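Local coordinates for GGDEF family protein (Vibrio cholerae, PDB 5GZS) that binds arginine in its periplasmic portion and, as a diguanylate cyclase, probably makes the second messenger cyclic di-GMP in response to external signals, at residues R72-E77 and K184-A189; T17-D22 and Q192-E197. All coordinates share one frame; numbering follows the deposited sequence.

Contact 1 (R72-E77 and K184-A189). With ARG (arginine), chain B.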
loop_
_atom_site.group_PDB
_atom_site.type_symbol
_atom_site.label_atom_id
_atom_site.label_comp_id
_atom_site.label_asym_id
_atom_site.label_seq_id
_atom_site.Cartn_x
_atom_site.Cartn_y
_atom_site.Cartn_z
ATOM N N ARG A 72 -32.073 4.126 -11.053
ATOM C CA ARG A 72 -31.015 4.242 -10.078
ATOM C C ARG A 72 -30.442 2.844 -9.831
ATOM O O ARG A 72 -31.103 1.852 -10.123
ATOM C CB ARG A 72 -31.561 4.894 -8.815
ATOM C CG ARG A 72 -32.228 6.229 -9.135
ATOM C CD ARG A 72 -32.442 7.094 -7.917
ATOM N NE ARG A 72 -31.895 8.420 -8.140
ATOM C CZ ARG A 72 -32.535 9.382 -8.785
ATOM N NH1 ARG A 72 -33.757 9.159 -9.253
ATOM N NH2 ARG A 72 -31.953 10.564 -8.955
ATOM N N PRO A 73 -29.186 2.759 -9.365
ATOM C CA PRO A 73 -28.547 1.444 -9.262
ATOM C C PRO A 73 -29.367 0.487 -8.411
ATOM O O PRO A 73 -29.930 0.918 -7.411
ATOM C CB PRO A 73 -27.186 1.756 -8.623
ATOM C CG PRO A 73 -27.227 3.192 -8.242
ATOM C CD PRO A 73 -28.226 3.846 -9.131
ATOM N N THR A 74 -29.456 -0.778 -8.819
ATOM C CA THR A 74 -30.387 -1.705 -8.189
ATOM C C THR A 74 -29.636 -2.809 -7.497
ATOM O O THR A 74 -30.203 -3.491 -6.644
ATOM C CB THR A 74 -31.400 -2.334 -9.212
ATOM O OG1 THR A 74 -30.699 -2.958 -10.301
ATOM C CG2 THR A 74 -32.316 -1.262 -9.792
ATOM N N ASN A 75 -28.362 -2.979 -7.856
ATOM C CA ASN A 75 -27.546 -4.110 -7.362
ATOM C C ASN A 75 -26.084 -4.034 -7.768
ATOM O O ASN A 75 -25.716 -3.271 -8.666
ATOM C CB ASN A 75 -28.104 -5.441 -7.870
ATOM C CG ASN A 75 -28.280 -5.457 -9.389
ATOM O OD1 ASN A 75 -29.287 -4.965 -9.919
ATOM N ND2 ASN A 75 -27.280 -6.003 -10.100
ATOM N N ILE A 76 -25.251 -4.844 -7.117
ATOM C CA ILE A 76 -23.862 -4.990 -7.535
ATOM C C ILE A 76 -23.774 -5.949 -8.723
ATOM O O ILE A 76 -24.767 -6.537 -9.146
ATOM C CB ILE A 76 -22.928 -5.510 -6.391
ATOM C CG1 ILE A 76 -23.269 -6.951 -6.006
ATOM C CG2 ILE A 76 -22.938 -4.577 -5.185
ATOM C CD1 ILE A 76 -22.485 -7.458 -4.839
ATOM N N GLU A 77 -22.574 -6.095 -9.258
ATOM C CA GLU A 77 -22.336 -7.005 -10.358
ATOM C C GLU A 77 -21.034 -7.763 -10.085
ATOM O O GLU A 77 -19.958 -7.167 -10.015
ATOM C CB GLU A 77 -22.276 -6.224 -11.668
ATOM C CG GLU A 77 -22.043 -7.029 -12.920
ATOM C CD GLU A 77 -21.795 -6.108 -14.112
ATOM O OE1 GLU A 77 -20.997 -5.147 -13.941
ATOM O OE2 GLU A 77 -22.383 -6.335 -15.204
ATOM N N LYS A 184 -38.354 1.009 -7.279
ATOM C CA LYS A 184 -38.753 1.054 -5.874
ATOM C C LYS A 184 -38.926 -0.341 -5.272
ATOM O O LYS A 184 -38.679 -0.560 -4.078
ATOM C CB LYS A 184 -40.040 1.857 -5.719
ATOM C CG LYS A 184 -40.511 2.032 -4.260
ATOM C CD LYS A 184 -41.778 2.920 -4.166
ATOM C CE LYS A 184 -42.412 2.919 -2.763
ATOM N NZ LYS A 184 -41.560 3.537 -1.693
ATOM N N TYR A 185 -39.341 -1.291 -6.105
ATOM C CA TYR A 185 -39.555 -2.656 -5.644
ATOM C C TYR A 185 -38.214 -3.340 -5.373
ATOM O O TYR A 185 -38.076 -4.117 -4.410
ATOM C CB TYR A 185 -40.369 -3.440 -6.682
ATOM C CG TYR A 185 -40.432 -4.927 -6.436
ATOM C CD1 TYR A 185 -41.175 -5.454 -5.373
ATOM C CD2 TYR A 185 -39.762 -5.810 -7.266
ATOM C CE1 TYR A 185 -41.226 -6.803 -5.147
ATOM C CE2 TYR A 185 -39.822 -7.171 -7.047
ATOM C CZ TYR A 185 -40.558 -7.658 -5.999
ATOM O OH TYR A 185 -40.594 -9.011 -5.790
ATOM N N ALA A 186 -37.234 -3.034 -6.230
ATOM C CA ALA A 186 -35.920 -3.675 -6.193
ATOM C C ALA A 186 -35.157 -3.289 -4.942
ATOM O O ALA A 186 -34.318 -4.047 -4.453
ATOM C CB ALA A 186 -35.124 -3.297 -7.406
ATOM N N HIS A 187 -35.452 -2.095 -4.434
ATOM C CA HIS A 187 -34.754 -1.568 -3.273
ATOM C C HIS A 187 -35.372 -2.063 -1.984
ATOM O O HIS A 187 -34.846 -1.793 -0.893
ATOM C CB HIS A 187 -34.752 -0.053 -3.301
ATOM C CG HIS A 187 -33.718 0.520 -4.219
ATOM N ND1 HIS A 187 -33.931 1.653 -4.977
ATOM C CD2 HIS A 187 -32.458 0.109 -4.502
ATOM C CE1 HIS A 187 -32.846 1.916 -5.685
ATOM N NE2 HIS A 187 -31.936 0.996 -5.412
ATOM N N SER A 188 -36.478 -2.790 -2.112
ATOM C CA SER A 188 -37.191 -3.272 -0.938
ATOM C C SER A 188 -36.294 -4.206 -0.122
ATOM O O SER A 188 -35.436 -4.894 -0.668
ATOM C CB SER A 188 -38.504 -3.986 -1.334
ATOM O OG SER A 188 -38.272 -5.251 -1.943
ATOM N N ALA A 189 -36.495 -4.213 1.190
ATOM C CA ALA A 189 -35.718 -5.065 2.068
ATOM C C ALA A 189 -35.684 -6.478 1.520
ATOM O O ALA A 189 -34.637 -7.157 1.542
ATOM C CB ALA A 189 -36.289 -5.054 3.460
HETATM N N ARG B . -21.833 -3.238 -15.735
HETATM C CA ARG B . -20.757 -3.011 -16.689
HETATM C C ARG B . -21.210 -2.072 -17.801
HETATM O O ARG B . -20.403 -1.404 -18.445
HETATM C CB ARG B . -20.280 -4.328 -17.272
HETATM C CG ARG B . -21.327 -5.060 -18.090
HETATM C CD ARG B . -20.848 -6.478 -18.316
HETATM N NE ARG B . -21.739 -7.227 -19.175
HETATM C CZ ARG B . -22.914 -7.704 -18.788
HETATM N NH1 ARG B . -23.351 -7.495 -17.550
HETATM N NH2 ARG B . -23.656 -8.376 -19.652
HETATM O OXT ARG B . -22.397 -1.960 -18.081
#
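H187 meets the backbone of P73 through a single hydrogen bond, NE2 donating to P73 O at 2.8 Å with an N-H...O angle of 147°. The donor lies in the carbonyl plane, and the oxygen arrives at the edge of the imidazole, 17° out of its plane. With CG anti to its own carbonyl carbon (chi1 -80°), the ring extends across to the strand. T74 CA also approaches H187 NE2, at 4.2 Å and oblique to the ring, without bonding to it.

Apolar packing is slighter: T74 CG2 lies 4.2 Å from A186 CB. The second subunit adds to this region, packing P354 on P73 and A334 on H187.

Ligand binding lies further along 72-77. The extended chain of E77 brings both carboxylate oxygens to the bound arginine: OE1 accepts from the ligand's N at 2.7 Å, OE2 from its NH1 at 2.8 Å. One carboxylate thus grips the amino and guanidinium ends together; E11, N57, T59, R64 and T102 also hydrogen-bond the ligand.

T74 and N75 both face V166 across the sheet, a classic beta bulge, just before the strand leads into an amino-acid pocket like that of family 3 solute-binding proteins.

Contact 2 (T17-D22 and Q192-E197)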
loop_
_atom_site.group_PDB
_atom_site.type_symbol
_atom_site.label_atom_id
_atom_site.label_comp_id
_atom_site.label_asym_id
_atom_site.label_seq_id
_atom_site.Cartn_x
_atom_site.Cartn_y
_atom_site.Cartn_z
ATOM N N THR A 17 -30.340 -11.225 -14.062
ATOM C CA THR A 17 -31.446 -10.673 -14.836
ATOM C C THR A 17 -32.668 -11.567 -14.687
ATOM O O THR A 17 -33.801 -11.095 -14.553
ATOM C CB THR A 17 -31.078 -10.517 -16.332
ATOM O OG1 THR A 17 -29.967 -9.621 -16.461
ATOM C CG2 THR A 17 -32.248 -9.957 -17.130
ATOM N N ARG A 18 -32.416 -12.870 -14.699
ATOM C CA ARG A 18 -33.432 -13.872 -14.423
ATOM C C ARG A 18 -34.002 -13.738 -13.018
ATOM O O ARG A 18 -35.232 -13.649 -12.856
ATOM C CB ARG A 18 -32.855 -15.259 -14.616
ATOM C CG ARG A 18 -32.874 -15.686 -16.032
ATOM C CD ARG A 18 -31.651 -16.436 -16.387
ATOM N NE ARG A 18 -31.237 -17.419 -15.393
ATOM C CZ ARG A 18 -29.987 -17.873 -15.348
ATOM N NH1 ARG A 18 -29.099 -17.386 -16.217
ATOM N NH2 ARG A 18 -29.613 -18.770 -14.437
ATOM N N VAL A 19 -33.131 -13.702 -12.004
ATOM C CA VAL A 19 -33.613 -13.650 -10.614
ATOM C C VAL A 19 -34.396 -12.368 -10.369
ATOM O O VAL A 19 -35.482 -12.392 -9.817
ATOM C CB VAL A 19 -32.455 -13.760 -9.591
ATOM C CG1 VAL A 19 -32.915 -13.356 -8.215
ATOM C CG2 VAL A 19 -31.859 -15.175 -9.601
ATOM N N LEU A 20 -33.853 -11.252 -10.821
ATOM C CA LEU A 20 -34.488 -9.977 -10.600
ATOM C C LEU A 20 -35.819 -9.876 -11.363
ATOM O O LEU A 20 -36.840 -9.497 -10.781
ATOM C CB LEU A 20 -33.536 -8.856 -10.998
ATOM C CG LEU A 20 -33.955 -7.386 -10.827
ATOM C CD1 LEU A 20 -34.391 -7.065 -9.389
ATOM C CD2 LEU A 20 -32.840 -6.404 -11.323
ATOM N N PHE A 21 -35.831 -10.232 -12.649
ATOM C CA PHE A 21 -37.045 -10.002 -13.441
ATOM C C PHE A 21 -38.133 -11.056 -13.267
ATOM O O PHE A 21 -39.294 -10.727 -13.405
ATOM C CB PHE A 21 -36.710 -9.843 -14.912
ATOM C CG PHE A 21 -36.427 -8.424 -15.283
ATOM C CD1 PHE A 21 -35.189 -7.864 -15.008
ATOM C CD2 PHE A 21 -37.421 -7.628 -15.852
ATOM C CE1 PHE A 21 -34.942 -6.546 -15.307
ATOM C CE2 PHE A 21 -37.177 -6.311 -16.173
ATOM C CZ PHE A 21 -35.944 -5.761 -15.895
ATOM N N ASP A 22 -37.765 -12.297 -12.948
ATOM C CA ASP A 22 -38.720 -13.251 -12.415
ATOM C C ASP A 22 -39.362 -12.650 -11.165
ATOM O O ASP A 22 -40.569 -12.742 -10.974
ATOM C CB ASP A 22 -38.063 -14.581 -12.026
ATOM C CG ASP A 22 -37.478 -15.346 -13.205
ATOM O OD1 ASP A 22 -37.737 -14.957 -14.379
ATOM O OD2 ASP A 22 -36.761 -16.361 -12.934
ATOM N N GLN A 192 -33.682 -6.926 -2.166
ATOM C CA GLN A 192 -32.281 -6.704 -1.859
ATOM C C GLN A 192 -31.697 -7.893 -1.096
ATOM O O GLN A 192 -30.638 -8.386 -1.465
ATOM C CB GLN A 192 -32.090 -5.415 -1.069
ATOM C CG GLN A 192 -32.218 -4.151 -1.927
ATOM C CD GLN A 192 -31.168 -4.098 -3.050
ATOM O OE1 GLN A 192 -29.970 -4.275 -2.816
ATOM N NE2 GLN A 192 -31.622 -3.856 -4.275
ATOM N N ARG A 193 -32.377 -8.382 -0.068
ATOM C CA ARG A 193 -31.837 -9.517 0.672
ATOM C C ARG A 193 -31.745 -10.768 -0.214
ATOM O O ARG A 193 -30.846 -11.617 -0.085
ATOM C CB ARG A 193 -32.687 -9.806 1.901
ATOM C CG ARG A 193 -32.278 -11.078 2.592
ATOM C CD ARG A 193 -32.785 -11.163 4.013
ATOM N NE ARG A 193 -32.590 -12.521 4.488
ATOM C CZ ARG A 193 -33.110 -13.023 5.601
ATOM N NH1 ARG A 193 -33.856 -12.257 6.381
ATOM N NH2 ARG A 193 -32.878 -14.299 5.933
ATOM N N LEU A 194 -32.674 -10.852 -1.147
ATOM C CA LEU A 194 -32.712 -11.957 -2.074
ATOM C C LEU A 194 -31.570 -11.899 -3.097
ATOM O O LEU A 194 -31.031 -12.948 -3.512
ATOM C CB LEU A 194 -34.057 -11.970 -2.775
ATOM C CG LEU A 194 -34.195 -12.930 -3.946
ATOM C CD1 LEU A 194 -33.968 -14.359 -3.495
ATOM C CD2 LEU A 194 -35.570 -12.756 -4.581
ATOM N N LEU A 195 -31.204 -10.687 -3.507
ATOM C CA LEU A 195 -30.163 -10.509 -4.517
ATOM C C LEU A 195 -28.783 -10.728 -3.915
ATOM O O LEU A 195 -27.878 -11.258 -4.572
ATOM C CB LEU A 195 -30.244 -9.115 -5.151
ATOM C CG LEU A 195 -31.430 -8.899 -6.087
ATOM C CD1 LEU A 195 -31.534 -7.436 -6.522
ATOM C CD2 LEU A 195 -31.261 -9.805 -7.284
ATOM N N ARG A 196 -28.630 -10.322 -2.661
ATOM C CA ARG A 196 -27.383 -10.515 -1.958
ATOM C C ARG A 196 -27.087 -11.983 -1.839
ATOM O O ARG A 196 -26.019 -12.454 -2.210
ATOM C CB ARG A 196 -27.422 -9.926 -0.549
ATOM C CG ARG A 196 -27.405 -8.451 -0.433
ATOM C CD ARG A 196 -27.051 -8.106 1.010
ATOM N NE ARG A 196 -27.958 -8.744 1.963
ATOM C CZ ARG A 196 -29.035 -8.150 2.476
ATOM N NH1 ARG A 196 -29.336 -6.901 2.120
ATOM N NH2 ARG A 196 -29.807 -8.802 3.345
ATOM N N GLU A 197 -28.032 -12.717 -1.281
ATOM C CA GLU A 197 -27.717 -14.064 -0.902
ATOM C C GLU A 197 -27.820 -15.021 -2.067
ATOM O O GLU A 197 -26.959 -15.900 -2.206
ATOM C CB GLU A 197 -28.613 -14.522 0.227
ATOM C CG GLU A 197 -28.679 -13.579 1.375
ATOM C CD GLU A 197 -29.714 -13.994 2.362
ATOM O OE1 GLU A 197 -30.259 -15.101 2.183
ATOM O OE2 GLU A 197 -29.995 -13.214 3.290
#
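L195 reaches from helix 189-218 to V19 and L20 of helix 15-28, and its side chain can be traced outward atom by atom. CB makes no close approach: it is 5.9 Å from V19 CG1. A chi1 of -72° sets CG opposite the residue's own carbonyl carbon, which turns the chain toward the facing helix, and CG comes to 4.8 Å from L20 CD1. Only the methyls close the gap, and they divide the two partners between them. CD1 meets L20 CD1 at 4.1 Å, the two leucine chains running at a slant to one another. CD2 meets V19 CG1 at 4.0 Å, where the valine and leucine side chains pass in opposite directions.

The same V19 methyl has a looser neighbour in L194, whose CG is 4.5 Å away. V19 therefore faces two successive residues of the other helix, while its packing continues along that helix to S198 and I199; L20 also touches V191.

The short helical segments run nearly antiparallel, at 162°, with axes 10.7 Å apart. Behind segment 17-22, T17 and F21 pack on strands 6-10 and 32-36, which places helix 15-28 between these strands and helix 189-218. R193 and E197, which take no part in the contact between these segments, are joined within their own helix by an NE to OE2 salt bridge of 2.9 Å.

Because the segments meet through aliphatic carbon alone, the chemistry implies dispersion and exclusion of water, and any specificity probably comes from the fit of methyl groups rather than from directed bonds.

How the contacts relate
The centres of contacts 1 and 2 are about 9 Å apart, and Q192 is the physical bridge. It belongs to segment 192-197, yet its NE2 is placed for probable hydrogen bonds to both segments of contact 1: A186 O at 2.7 Å and T74 O at 2.8 Å. A second junction is packing of N75 OD1 against L20 CD2 at 4.1 Å. Segments 72-77 and 184-189 both fall between 17-22 and 192-197 in sequence, so contact 1 is nested within the loop that contact 2 closes; helices 176-186 and 189-218 are successive. Both contacts belong to the arginine-binding domain: contact 1 supplies a pocket residue directly, whereas in contact 2 the L20 side chain stays about 11 Å from the ligand.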